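Local coordinates for protein thermostable carboxypeptidase 1 (Pyrococcus furiosus, PDB 1KA2) that removes amino acids one at a time from the C-terminus of peptides as a metal-dependent, cobalt-activated carboxypeptidase of broad specificity, at residues A[105-110]-A[142-147]; A[347-352]-A[402-407]; A[434-439]-A[479-484]. One frame throughout, in Å; residues are numbered along the deposited sequence.

In the fold
The three contacts illustrate how a largely helical metallopeptidase ties its outer parts together away from the metal. None includes His269, His273 or Glu299, which hold magnesium in this structure and cobalt in the active enzyme. Contact 1 joins two helices at the surface, contact 2 joins two loops, and contact 3 joins a helix to the end of another. They follow in series along the chain and do not touch: the centres of contacts 1 and 2 lie about 27 Å apart, those of 2 and 3 about 34 Å, and those of 1 and 3 about 38 Å. Contact 3 packs on helix 295-309, which carries the metal ligand Glu299.

Contact 1: residues A[105-110]-A[142-147]; sequences IREVSE and AKRAAE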
loop_
_atom_site.group_PDB
_atom_site.type_symbol
_atom_site.label_atom_id
_atom_site.label_comp_id
_atom_site.label_asym_id
_atom_site.label_seq_id
_atom_site.Cartn_x
_atom_site.Cartn_y
_atom_site.Cartn_z
ATOM N N ILE A 105 -1.008 -17.911 22.132
ATOM C CA ILE A 105 -0.743 -17.056 20.986
ATOM C C ILE A 105 -0.168 -15.747 21.510
ATOM O O ILE A 105 0.700 -15.144 20.886
ATOM C CB ILE A 105 -2.032 -16.763 20.182
ATOM C CG1 ILE A 105 -2.445 -18.016 19.409
ATOM C CG2 ILE A 105 -1.810 -15.587 19.238
ATOM C CD1 ILE A 105 -3.631 -17.806 18.495
ATOM N N ARG A 106 -0.649 -15.323 22.672
ATOM C CA ARG A 106 -0.182 -14.091 23.288
ATOM C C ARG A 106 1.264 -14.256 23.745
ATOM O O ARG A 106 2.135 -13.456 23.391
ATOM C CB ARG A 106 -1.066 -13.740 24.484
ATOM C CG ARG A 106 -0.772 -12.395 25.100
ATOM C CD ARG A 106 -0.146 -12.552 26.461
ATOM N NE ARG A 106 -1.041 -13.144 27.450
ATOM C CZ ARG A 106 -1.325 -12.576 28.618
ATOM N NH1 ARG A 106 -0.792 -11.400 28.926
ATOM N NH2 ARG A 106 -2.097 -13.201 29.496
ATOM N N GLU A 107 1.513 -15.302 24.526
ATOM C CA GLU A 107 2.849 -15.573 25.037
ATOM C C GLU A 107 3.869 -15.538 23.897
ATOM O O GLU A 107 4.893 -14.864 23.991
ATOM C CB GLU A 107 2.870 -16.939 25.738
ATOM C CG GLU A 107 4.191 -17.275 26.416
ATOM C CD GLU A 107 4.196 -18.649 27.068
ATOM O OE1 GLU A 107 5.239 -19.023 27.645
ATOM O OE2 GLU A 107 3.167 -19.359 27.008
ATOM N N VAL A 108 3.571 -16.254 22.817
ATOM C CA VAL A 108 4.457 -16.316 21.659
ATOM C C VAL A 108 4.723 -14.951 21.030
ATOM O O VAL A 108 5.867 -14.614 20.733
ATOM C CB VAL A 108 3.895 -17.273 20.584
ATOM C CG1 VAL A 108 4.625 -17.072 19.258
ATOM C CG2 VAL A 108 4.058 -18.716 21.048
ATOM N N SER A 109 3.670 -14.171 20.817
ATOM C CA SER A 109 3.836 -12.843 20.240
ATOM C C SER A 109 4.778 -12.033 21.115
ATOM O O SER A 109 5.754 -11.462 20.633
ATOM C CB SER A 109 2.493 -12.120 20.139
ATOM O OG SER A 109 1.770 -12.543 19.000
ATOM N N GLU A 110 4.481 -11.991 22.408
ATOM C CA GLU A 110 5.311 -11.248 23.353
ATOM C C GLU A 110 6.756 -11.715 23.299
ATOM O O GLU A 110 7.645 -10.957 22.928
ATOM C CB GLU A 110 4.769 -11.405 24.782
ATOM C CG GLU A 110 3.664 -10.415 25.130
ATOM C CD GLU A 110 2.942 -10.742 26.431
ATOM O OE1 GLU A 110 3.605 -10.964 27.466
ATOM O OE2 GLU A 110 1.696 -10.759 26.412
ATOM N N ALA A 142 8.256 -23.930 21.327
ATOM C CA ALA A 142 8.231 -24.861 20.203
ATOM C C ALA A 142 7.701 -26.235 20.631
ATOM O O ALA A 142 6.849 -26.817 19.958
ATOM C CB ALA A 142 9.627 -25.007 19.617
ATOM N N LYS A 143 8.213 -26.752 21.747
ATOM C CA LYS A 143 7.770 -28.052 22.249
ATOM C C LYS A 143 6.287 -27.982 22.585
ATOM O O LYS A 143 5.511 -28.843 22.166
ATOM C CB LYS A 143 8.574 -28.456 23.487
ATOM C CG LYS A 143 10.031 -28.814 23.208
ATOM C CD LYS A 143 10.896 -28.561 24.440
ATOM C CE LYS A 143 11.511 -29.830 24.998
ATOM N NZ LYS A 143 12.463 -30.459 24.048
ATOM N N ARG A 144 5.884 -26.953 23.328
ATOM C CA ARG A 144 4.472 -26.809 23.674
ATOM C C ARG A 144 3.661 -26.845 22.378
ATOM O O ARG A 144 2.692 -27.590 22.269
ATOM C CB ARG A 144 4.190 -25.472 24.387
ATOM C CG ARG A 144 4.972 -25.211 25.675
ATOM C CD ARG A 144 4.103 -25.314 26.920
ATOM N NE ARG A 144 2.909 -24.458 26.913
ATOM C CZ ARG A 144 2.906 -23.130 27.022
ATOM N NH1 ARG A 144 4.040 -22.456 27.142
ATOM N NH2 ARG A 144 1.753 -22.471 27.039
ATOM N N ALA A 145 4.075 -26.038 21.399
ATOM C CA ALA A 145 3.380 -25.946 20.113
ATOM C C ALA A 145 3.217 -27.300 19.448
ATOM O O ALA A 145 2.169 -27.596 18.868
ATOM C CB ALA A 145 4.121 -24.987 19.180
ATOM N N ALA A 146 4.256 -28.121 19.532
ATOM C CA ALA A 146 4.203 -29.447 18.945
ATOM C C ALA A 146 3.098 -30.252 19.630
ATOM O O ALA A 146 2.348 -30.977 18.970
ATOM C CB ALA A 146 5.550 -30.146 19.099
ATOM N N GLU A 147 2.995 -30.115 20.952
ATOM C CA GLU A 147 1.968 -30.828 21.713
ATOM C C GLU A 147 0.568 -30.292 21.396
ATOM O O GLU A 147 -0.391 -31.054 21.347
ATOM C CB GLU A 147 2.240 -30.727 23.224
ATOM C CG GLU A 147 3.585 -31.316 23.652
ATOM C CD GLU A 147 3.712 -32.783 23.293
ATOM O OE1 GLU A 147 4.851 -33.260 23.122
ATOM O OE2 GLU A 147 2.672 -33.463 23.187
HETATM O O HOH W 1 0.515 -20.066 27.320
#
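Glu107 reaches Arg144 through an almost fully stretched side chain: CG stands anti to the backbone N (chi1 -175°) and the remaining bonds run on extended, carrying the carboxylate out from helix 102-124. Arg144 answers with a folded chain. Its CG lies beside the backbone N, and bends at chi2 (-108°) and chi3 turn the guanidinium so that the two side chains meet at about a right angle.

The result is a salt bridge in which one carboxylate oxygen does most of the work. NH1 of Arg144 donates to OE2 of Glu107 at 3.2 Å, with that oxygen near the guanidinium plane; the donor comes in on the syn side of the carboxylate, somewhat out of its plane. A second, weak bond runs from NH2 of Arg144 to the same OE2 at 3.4 Å. Glu107 OE1 sits farther from Arg144 NH1, at 3.7 Å, so both nitrogens converge on one carboxylate oxygen, instead of pairing two nitrogens with two oxygens.

Water 1 completes a small triangle: it accepts from NH2 of Arg144 at 2.7 Å and donates to OE2 of Glu107 at 2.8 Å. Water thus reinforces the longer of the two direct bonds. Both side chains also touch a neighbouring molecule of the crystal, and their precise pose in solution may differ.

The bridge ties helix 102-124 to helix 132-149, beside apolar contacts. Glu107 and Val108 rest on Leu141 of the latter helix, while Ile105 and Ala145 both touch Phe100. On its other contacts, helix 132-149 is backed by helix 155-163, with Ala142 against Leu159 and Ala146 against Pro155, and by helix 359-375, where Ala142 and Lys143 touch Val374.

Contact 2: residues A[347-352]-A[402-407]; sequences PDFIRT and YSEGIL
The Phe349 ring and the Glu404 carboxylate are turned 64° against each other, and the acid comes to the ring obliquely, alongside its CD1-CE1 bond. OE1 of Glu404 lies 3.2 Å from CE1 of Phe349, and OE2 of Glu404 is equally near CD1 of that ring. Behind the acid group, the aliphatic part follows the same flank, with CB of Glu404 3.7 Å from Phe349 CD1. The carbonyl O of Glu404 stands 3.6 Å from CB of Phe349.

Ile350 adds a lighter touch. Its CD1 ends 4.0 Å from the carbonyl O of Glu404, packing a methyl group against backbone. Each loop is also braced internally: OD1 of Asp348 takes the amide N of Phe349 at 2.9 Å, and O of Tyr402 accepts from both Gly405 N and Leu407 N.

At the surface, the loop between helices 335-342 and 359-375 here meets the one between helices 383-395 and 411-414. Among the polar links nearby, Gln408 bonds to Phe349 O and Arg351 N, and Asp409 forms a salt bridge with Arg351. Arg351 lies in the predicted M32 motif I/NRXXA/SD, Gln408 and Asp409 in the predicted GXXQDXHW. Phe349 also packs on Met391 and Ile397. Since Glu404 pairs through OE2 with Arg400, its charge is probably balanced there, which would let the carboxylate lie against an aromatic side chain without drawing a polar partner from the facing segment.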
loop_
_atom_site.group_PDB
_atom_site.type_symbol
_atom_site.label_atom_id
_atom_site.label_comp_id
_atom_site.label_asym_id
_atom_site.label_seq_id
_atom_site.Cartn_x
_atom_site.Cartn_y
_atom_site.Cartn_z
ATOM N N PRO A 347 32.978 -23.336 0.495
ATOM C CA PRO A 347 32.333 -23.488 1.797
ATOM C C PRO A 347 32.645 -22.208 2.563
ATOM O O PRO A 347 33.771 -21.711 2.509
ATOM C CB PRO A 347 33.015 -24.731 2.380
ATOM C CG PRO A 347 34.358 -24.747 1.702
ATOM C CD PRO A 347 34.004 -24.372 0.285
ATOM N N ASP A 348 31.641 -21.654 3.233
ATOM C CA ASP A 348 31.817 -20.419 3.982
ATOM C C ASP A 348 30.806 -20.396 5.123
ATOM O O ASP A 348 29.906 -21.231 5.186
ATOM C CB ASP A 348 31.607 -19.205 3.068
ATOM C CG ASP A 348 32.566 -18.060 3.375
ATOM O OD1 ASP A 348 33.027 -17.948 4.529
ATOM O OD2 ASP A 348 32.848 -17.256 2.461
ATOM N N PHE A 349 30.959 -19.426 6.014
ATOM C CA PHE A 349 30.109 -19.305 7.186
ATOM C C PHE A 349 28.635 -18.945 7.018
ATOM O O PHE A 349 27.789 -19.486 7.725
ATOM C CB PHE A 349 30.738 -18.300 8.147
ATOM C CG PHE A 349 32.036 -18.761 8.739
ATOM C CD1 PHE A 349 33.022 -17.845 9.075
ATOM C CD2 PHE A 349 32.270 -20.111 8.971
ATOM C CE1 PHE A 349 34.222 -18.268 9.634
ATOM C CE2 PHE A 349 33.466 -20.541 9.530
ATOM C CZ PHE A 349 34.444 -19.619 9.860
ATOM N N ILE A 350 28.328 -18.046 6.089
ATOM C CA ILE A 350 26.959 -17.569 5.916
ATOM C C ILE A 350 26.057 -18.308 4.941
ATOM O O ILE A 350 26.289 -18.336 3.740
ATOM C CB ILE A 350 26.963 -16.065 5.542
ATOM C CG1 ILE A 350 27.920 -15.309 6.469
ATOM C CG2 ILE A 350 25.559 -15.488 5.642
ATOM C CD1 ILE A 350 27.647 -15.518 7.936
ATOM N N ARG A 351 24.992 -18.880 5.481
ATOM C CA ARG A 351 24.037 -19.619 4.679
ATOM C C ARG A 351 23.517 -18.833 3.463
ATOM O O ARG A 351 23.514 -19.353 2.347
ATOM C CB ARG A 351 22.868 -20.043 5.563
ATOM C CG ARG A 351 21.774 -20.770 4.832
ATOM C CD ARG A 351 20.511 -20.766 5.667
ATOM N NE ARG A 351 19.385 -20.402 4.819
ATOM C CZ ARG A 351 18.728 -19.251 4.893
ATOM N NH1 ARG A 351 19.066 -18.332 5.789
ATOM N NH2 ARG A 351 17.742 -19.018 4.043
ATOM N N THR A 352 23.089 -17.586 3.660
ATOM C CA THR A 352 22.555 -16.809 2.540
ATOM C C THR A 352 23.560 -16.522 1.426
ATOM O O THR A 352 23.191 -16.073 0.344
ATOM C CB THR A 352 21.936 -15.470 3.017
ATOM O OG1 THR A 352 22.899 -14.736 3.776
ATOM C CG2 THR A 352 20.725 -15.732 3.888
ATOM N N TYR A 402 30.057 -15.437 17.130
ATOM C CA TYR A 402 28.645 -15.792 17.094
ATOM C C TYR A 402 27.886 -15.329 15.852
ATOM O O TYR A 402 27.007 -16.042 15.371
ATOM C CB TYR A 402 27.955 -15.289 18.372
ATOM C CG TYR A 402 28.435 -15.989 19.630
ATOM C CD1 TYR A 402 28.962 -15.265 20.703
ATOM C CD2 TYR A 402 28.363 -17.381 19.751
ATOM C CE1 TYR A 402 29.406 -15.909 21.867
ATOM C CE2 TYR A 402 28.801 -18.037 20.912
ATOM C CZ TYR A 402 29.321 -17.295 21.966
ATOM O OH TYR A 402 29.740 -17.936 23.120
ATOM N N SER A 403 28.232 -14.158 15.318
ATOM C CA SER A 403 27.550 -13.626 14.133
ATOM C C SER A 403 27.789 -14.440 12.859
ATOM O O SER A 403 26.949 -14.443 11.957
ATOM C CB SER A 403 27.940 -12.159 13.900
ATOM O OG SER A 403 29.345 -11.989 13.828
ATOM N N GLU A 404 28.933 -15.116 12.779
ATOM C CA GLU A 404 29.242 -15.957 11.626
ATOM C C GLU A 404 28.598 -17.310 11.842
ATOM O O GLU A 404 28.511 -18.111 10.917
ATOM C CB GLU A 404 30.739 -16.200 11.488
ATOM C CG GLU A 404 31.573 -14.978 11.410
ATOM C CD GLU A 404 33.008 -15.326 11.131
ATOM O OE1 GLU A 404 33.591 -16.098 11.928
ATOM O OE2 GLU A 404 33.533 -14.837 10.110
ATOM N N GLY A 405 28.152 -17.565 13.064
ATOM C CA GLY A 405 27.544 -18.852 13.348
ATOM C C GLY A 405 26.069 -18.887 13.697
ATOM O O GLY A 405 25.226 -18.399 12.963
ATOM N N ILE A 406 25.779 -19.476 14.849
ATOM C CA ILE A 406 24.420 -19.645 15.346
ATOM C C ILE A 406 23.541 -18.376 15.358
ATOM O O ILE A 406 22.321 -18.462 15.379
ATOM C CB ILE A 406 24.476 -20.253 16.769
ATOM C CG1 ILE A 406 23.093 -20.726 17.217
ATOM C CG2 ILE A 406 25.069 -19.226 17.724
ATOM C CD1 ILE A 406 23.124 -21.478 18.568
ATOM N N LEU A 407 24.162 -17.208 15.328
ATOM C CA LEU A 407 23.410 -15.966 15.371
ATOM C C LEU A 407 23.062 -15.327 14.022
ATOM O O LEU A 407 22.308 -14.355 13.964
ATOM C CB LEU A 407 24.180 -14.964 16.240
ATOM C CG LEU A 407 23.504 -14.503 17.536
ATOM C CD1 LEU A 407 22.823 -15.680 18.263
ATOM C CD2 LEU A 407 24.562 -13.825 18.406
#

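Contact 3: residues A[434-439]-A[479-484]; sequences YYHIKK and KAIGED
His436 and Glu483 supply the hydrogen bond of this contact, reaching toward one another from opposite directions. NE2 of His436 donates to OE2 of Glu483 at 2.9 Å, with an N-H...O angle of 160°. The oxygen lies nearly in the imidazole plane, where the N-H points, yet the histidine stands well above the carboxylate plane; ring and carboxylate are 79° apart. From the donor's side the bond is therefore well directed, and from the acceptor's side it is tilted. Glu483 gets there with CG lodged between its backbone N and carbonyl carbon (chi1 43°) and the chain extended beyond. OE2 also accepts from NE2 of Gln432, so two donors grip this oxygen. The nearby carboxylate would probably favour the protonated form of the imidazole.

Apolar packing comes from Ile481. Its CG2 methyl sits over one face of the His436 ring as a CH-pi contact, offset toward the rim, while the carboxylate meets the ring at its edge; the modelled separation is too tight to be taken literally. The backbone O of Ile481 adds a looser approach, 3.5 Å from CE1 of His436.

The backbone changes course between the two partners. The helix ends at Ile481, and Gly482 turns the chain with a positive phi, which glycine readily accepts. Glu483 follows two residues past Ile481, the last of the helix.

In the fold, the contact fastens helix 421-440 to the C-terminal end of helix 473-481. Trp459 of helix 454-465 touches His436, Ile437 and Ile481, filling in beside the junction. Helix 488-498 adds Tyr489 against Glu483 and Trp493 against Tyr435, while Tyr434 and Ile437 pack on Ile308 and Phe304 of helix 295-309.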
loop_
_atom_site.group_PDB
_atom_site.type_symbol
_atom_site.label_atom_id
_atom_site.label_comp_id
_atom_site.label_asym_id
_atom_site.label_seq_id
_atom_site.Cartn_x
_atom_site.Cartn_y
_atom_site.Cartn_z
ATOM N N TYR A 434 13.781 -30.054 -13.410
ATOM C CA TYR A 434 14.609 -29.793 -14.585
ATOM C C TYR A 434 14.662 -30.988 -15.527
ATOM O O TYR A 434 14.523 -30.831 -16.742
ATOM C CB TYR A 434 16.042 -29.419 -14.179
ATOM C CG TYR A 434 17.033 -29.552 -15.318
ATOM C CD1 TYR A 434 16.923 -28.759 -16.470
ATOM C CD2 TYR A 434 18.053 -30.509 -15.271
ATOM C CE1 TYR A 434 17.805 -28.921 -17.551
ATOM C CE2 TYR A 434 18.934 -30.681 -16.339
ATOM C CZ TYR A 434 18.807 -29.885 -17.474
ATOM O OH TYR A 434 19.692 -30.052 -18.514
ATOM N N TYR A 435 14.870 -32.177 -14.968
ATOM C CA TYR A 435 14.952 -33.391 -15.778
ATOM C C TYR A 435 13.611 -33.792 -16.369
ATOM O O TYR A 435 13.558 -34.363 -17.453
ATOM C CB TYR A 435 15.555 -34.539 -14.961
ATOM C CG TYR A 435 17.038 -34.336 -14.717
ATOM C CD1 TYR A 435 17.540 -34.159 -13.430
ATOM C CD2 TYR A 435 17.926 -34.240 -15.788
ATOM C CE1 TYR A 435 18.894 -33.882 -13.214
ATOM C CE2 TYR A 435 19.280 -33.961 -15.583
ATOM C CZ TYR A 435 19.756 -33.778 -14.294
ATOM O OH TYR A 435 21.082 -33.446 -14.098
ATOM N N HIS A 436 12.528 -33.485 -15.667
ATOM C CA HIS A 436 11.210 -33.808 -16.178
ATOM C C HIS A 436 10.841 -32.885 -17.337
ATOM O O HIS A 436 10.162 -33.302 -18.281
ATOM C CB HIS A 436 10.180 -33.715 -15.059
ATOM C CG HIS A 436 10.178 -34.908 -14.156
ATOM N ND1 HIS A 436 9.568 -36.096 -14.499
ATOM C CD2 HIS A 436 10.762 -35.118 -12.953
ATOM C CE1 HIS A 436 9.778 -36.986 -13.546
ATOM N NE2 HIS A 436 10.501 -36.419 -12.597
ATOM N N ILE A 437 11.293 -31.637 -17.280
ATOM C CA ILE A 437 10.993 -30.709 -18.363
ATOM C C ILE A 437 11.976 -30.973 -19.499
ATOM O O ILE A 437 11.642 -30.812 -20.673
ATOM C CB ILE A 437 11.091 -29.217 -17.911
ATOM C CG1 ILE A 437 10.613 -28.304 -19.045
ATOM C CG2 ILE A 437 12.515 -28.863 -17.531
ATOM C CD1 ILE A 437 10.547 -26.848 -18.682
ATOM N N LYS A 438 13.183 -31.398 -19.133
ATOM C CA LYS A 438 14.230 -31.701 -20.103
ATOM C C LYS A 438 13.747 -32.825 -21.018
ATOM O O LYS A 438 14.265 -33.010 -22.120
ATOM C CB LYS A 438 15.506 -32.121 -19.365
ATOM C CG LYS A 438 16.713 -32.275 -20.244
ATOM C CD LYS A 438 17.093 -30.969 -20.915
ATOM C CE LYS A 438 18.331 -31.161 -21.769
ATOM N NZ LYS A 438 18.712 -29.926 -22.506
ATOM N N LYS A 439 12.743 -33.562 -20.546
ATOM C CA LYS A 439 12.148 -34.666 -21.290
ATOM C C LYS A 439 11.112 -34.174 -22.297
ATOM O O LYS A 439 11.114 -34.602 -23.449
ATOM C CB LYS A 439 11.498 -35.660 -20.321
ATOM C CG LYS A 439 10.523 -36.631 -20.974
ATOM C CD LYS A 439 10.055 -37.719 -20.011
ATOM C CE LYS A 439 9.271 -37.154 -18.837
ATOM N NZ LYS A 439 8.920 -38.215 -17.841
ATOM N N LYS A 479 0.785 -36.417 -8.810
ATOM C CA LYS A 479 -0.127 -36.110 -9.909
ATOM C C LYS A 479 0.553 -35.487 -11.120
ATOM O O LYS A 479 0.252 -35.841 -12.260
ATOM C CB LYS A 479 -1.220 -35.149 -9.434
ATOM C CG LYS A 479 -2.136 -35.688 -8.348
ATOM C CD LYS A 479 -3.193 -36.608 -8.921
ATOM C CE LYS A 479 -4.281 -36.902 -7.898
ATOM N NZ LYS A 479 -5.337 -37.771 -8.482
ATOM N N ALA A 480 1.469 -34.560 -10.873
ATOM C CA ALA A 480 2.157 -33.856 -11.946
ATOM C C ALA A 480 3.497 -34.426 -12.415
ATOM O O ALA A 480 3.862 -34.273 -13.578
ATOM C CB ALA A 480 2.343 -32.399 -11.547
ATOM N N ILE A 481 4.233 -35.081 -11.525
ATOM C CA ILE A 481 5.536 -35.609 -11.900
ATOM C C ILE A 481 5.645 -37.137 -11.848
ATOM O O ILE A 481 6.714 -37.708 -12.067
ATOM C CB ILE A 481 6.619 -34.938 -11.022
ATOM C CG1 ILE A 481 6.605 -33.433 -11.293
ATOM C CG2 ILE A 481 7.992 -35.491 -11.314
ATOM C CD1 ILE A 481 6.640 -33.081 -12.766
ATOM N N GLY A 482 4.525 -37.796 -11.577
ATOM C CA GLY A 482 4.515 -39.244 -11.523
ATOM C C GLY A 482 5.394 -39.841 -10.442
ATOM O O GLY A 482 5.679 -41.038 -10.454
ATOM N N GLU A 483 5.831 -39.014 -9.504
ATOM C CA GLU A 483 6.670 -39.501 -8.421
ATOM C C GLU A 483 6.743 -38.526 -7.258
ATOM O O GLU A 483 6.075 -37.487 -7.247
ATOM C CB GLU A 483 8.084 -39.826 -8.933
ATOM C CG GLU A 483 8.671 -38.792 -9.887
ATOM C CD GLU A 483 10.098 -39.108 -10.294
ATOM O OE1 GLU A 483 10.388 -40.275 -10.624
ATOM O OE2 GLU A 483 10.934 -38.187 -10.297
ATOM N N ASP A 484 7.553 -38.889 -6.273
ATOM C CA ASP A 484 7.747 -38.079 -5.084
ATOM C C ASP A 484 9.124 -37.432 -5.154
ATOM O O ASP A 484 9.927 -37.753 -6.030
ATOM C CB ASP A 484 7.652 -38.965 -3.840
ATOM C CG ASP A 484 6.278 -39.567 -3.660
ATOM O OD1 ASP A 484 5.410 -38.904 -3.058
ATOM O OD2 ASP A 484 6.063 -40.700 -4.132
#